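Local coordinates for Mlr7391 protein (Mesorhizobium loti, PDB 3HK4), which is of unknown function but has an NTF2-like fold and is probably related to SnoaL-type polyketide cyclases, at residues K72-W75 and W76-H80. Residues are numbered along the deposited sequence; the frame is centred on the assembly and turned at random.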
loop_
_atom_site.group_PDB
_atom_site.type_symbol
_atom_site.label_atom_id
_atom_site.label_comp_id
_atom_site.label_asym_id
_atom_site.label_seq_id
_atom_site.Cartn_x
_atom_site.Cartn_y
_atom_site.Cartn_z
ATOM N N LYS A 72 -1.876 3.114 3.304
ATOM C CA LYS A 72 -1.796 1.664 3.306
ATOM C C LYS A 72 -3.094 1.103 3.869
ATOM O O LYS A 72 -3.665 0.117 3.362
ATOM C CB LYS A 72 -0.633 1.223 4.209
ATOM C CG LYS A 72 -0.509 -0.317 4.340
ATOM C CD LYS A 72 0.762 -0.796 5.061
ATOM C CE LYS A 72 0.474 -1.345 6.497
ATOM N NZ LYS A 72 1.639 -2.063 7.229
ATOM N N SER A 73 -3.567 1.719 4.944
ATOM C CA SER A 73 -4.781 1.206 5.605
ATOM C C SER A 73 -5.978 1.351 4.707
ATOM O O SER A 73 -6.835 0.492 4.657
ATOM C CB SER A 73 -5.005 1.956 6.918
ATOM O OG SER A 73 -3.899 1.805 7.788
ATOM N N GLN A 74 -6.085 2.470 4.017
ATOM C CA GLN A 74 -7.186 2.617 3.058
ATOM C C GLN A 74 -7.052 1.632 1.912
ATOM O O GLN A 74 -8.045 1.070 1.396
ATOM C CB GLN A 74 -7.193 4.038 2.504
ATOM C CG GLN A 74 -8.412 4.357 1.600
ATOM C CD GLN A 74 -9.741 4.155 2.285
ATOM O OE1 GLN A 74 -9.876 4.435 3.467
ATOM N NE2 GLN A 74 -10.731 3.643 1.545
ATOM N N TRP A 75 -5.829 1.443 1.465
ATOM C CA TRP A 75 -5.582 0.450 0.382
ATOM C C TRP A 75 -6.102 -0.915 0.819
ATOM O O TRP A 75 -6.828 -1.602 0.075
ATOM C CB TRP A 75 -4.091 0.354 -0.008
ATOM C CG TRP A 75 -3.849 -0.694 -1.034
ATOM C CD1 TRP A 75 -3.871 -0.531 -2.383
ATOM C CD2 TRP A 75 -3.666 -2.116 -0.810
ATOM N NE1 TRP A 75 -3.666 -1.727 -3.007
ATOM C CE2 TRP A 75 -3.566 -2.723 -2.080
ATOM C CE3 TRP A 75 -3.585 -2.912 0.324
ATOM C CZ2 TRP A 75 -3.377 -4.085 -2.251
ATOM C CZ3 TRP A 75 -3.415 -4.302 0.161
ATOM C CH2 TRP A 75 -3.300 -4.866 -1.127
ATOM N N TRP A 76 -5.693 -1.323 2.003
ATOM C CA TRP A 76 -6.094 -2.617 2.524
ATOM C C TRP A 76 -7.635 -2.780 2.577
ATOM O O TRP A 76 -8.200 -3.804 2.146
ATOM C CB TRP A 76 -5.506 -2.811 3.911
ATOM C CG TRP A 76 -5.586 -4.225 4.336
ATOM C CD1 TRP A 76 -4.667 -5.198 4.109
ATOM C CD2 TRP A 76 -6.669 -4.846 5.033
ATOM N NE1 TRP A 76 -5.126 -6.424 4.601
ATOM C CE2 TRP A 76 -6.340 -6.217 5.195
ATOM C CE3 TRP A 76 -7.880 -4.383 5.536
ATOM C CZ2 TRP A 76 -7.158 -7.096 5.860
ATOM C CZ3 TRP A 76 -8.714 -5.280 6.163
ATOM C CH2 TRP A 76 -8.333 -6.600 6.370
ATOM N N GLN A 77 -8.299 -1.759 3.090
ATOM C CA GLN A 77 -9.764 -1.781 3.211
ATOM C C GLN A 77 -10.442 -1.936 1.870
ATOM O O GLN A 77 -11.448 -2.627 1.734
ATOM C CB GLN A 77 -10.224 -0.463 3.895
ATOM C CG GLN A 77 -9.885 -0.399 5.382
ATOM C CD GLN A 77 -10.611 -1.495 6.237
ATOM O OE1 GLN A 77 -11.761 -1.884 5.948
ATOM N NE2 GLN A 77 -9.925 -1.985 7.289
ATOM N N GLU A 78 -9.912 -1.252 0.862
ATOM C CA GLU A 78 -10.467 -1.333 -0.510
ATOM C C GLU A 78 -10.255 -2.652 -1.214
ATOM O O GLU A 78 -10.894 -2.882 -2.222
ATOM C CB GLU A 78 -9.796 -0.300 -1.396
ATOM C CG GLU A 78 -10.011 1.147 -0.964
ATOM C CD GLU A 78 -11.036 1.909 -1.781
ATOM O OE1 GLU A 78 -11.666 1.321 -2.701
ATOM O OE2 GLU A 78 -11.168 3.129 -1.514
ATOM N N ASN A 79 -9.324 -3.465 -0.715
ATOM C CA ASN A 79 -8.957 -4.720 -1.307
ATOM C C ASN A 79 -9.365 -5.932 -0.482
ATOM O O ASN A 79 -9.007 -7.048 -0.848
ATOM C CB ASN A 79 -7.451 -4.784 -1.557
ATOM C CG ASN A 79 -7.038 -3.973 -2.747
ATOM O OD1 ASN A 79 -7.004 -4.492 -3.869
ATOM N ND2 ASN A 79 -6.843 -2.698 -2.546
ATOM N N HIS A 80 -10.094 -5.722 0.615
ATOM C CA HIS A 80 -10.571 -6.841 1.429
ATOM C C HIS A 80 -11.954 -6.559 1.971
ATOM O O HIS A 80 -12.294 -5.398 2.250
ATOM C CB HIS A 80 -9.643 -7.058 2.616
ATOM C CG HIS A 80 -8.234 -7.346 2.238
ATOM N ND1 HIS A 80 -7.335 -6.345 1.916
ATOM C CD2 HIS A 80 -7.563 -8.511 2.124
ATOM C CE1 HIS A 80 -6.182 -6.891 1.580
ATOM N NE2 HIS A 80 -6.285 -8.202 1.715
HETATM O O HOH W 1 -7.227 -1.058 7.698
#
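Asn79 lies over one face of the Trp75 indole at the C-terminal end of helix 66-78, its amide plane within 21° of the ring plane, which marks a stacked arrangement. ND2 of Asn79 stands 3.3 Å from CE2 of Trp75, and ND2 of Asn79 gives an almost straight hydrogen bond (176°) to Trp75 O at 2.8 Å. With CG anti to the carbonyl carbon (chi1 -76°), the Asn79 amide folds back over the indole; CB, placed by the backbone, separately makes a CH-pi contact with the six-membered ring. Trp75 NE1 bonds Ser63 OG of the second subunit. Next to this, His80 ND1 reaches Trp76 O at 2.7 Å in the imidazole plane, and Asn79 N shares that acceptor.

The more open side is looser: Gln74 NE2 meets Glu78 OE2 at 3.1 Å, on the anti side of that oxygen and tilted from the carboxylate plane, while toward solvent a water bound by Gln77 NE2 bonds weakly to Ser73 O.

Replacing Trp75 by alanine is likely to leave the Asn79 amide without its stacking surface and Ser63 OG without its indole partner. Asn79 OD1 bonds His64 N of the second subunit, consistent with an amide held in orientation from both ends.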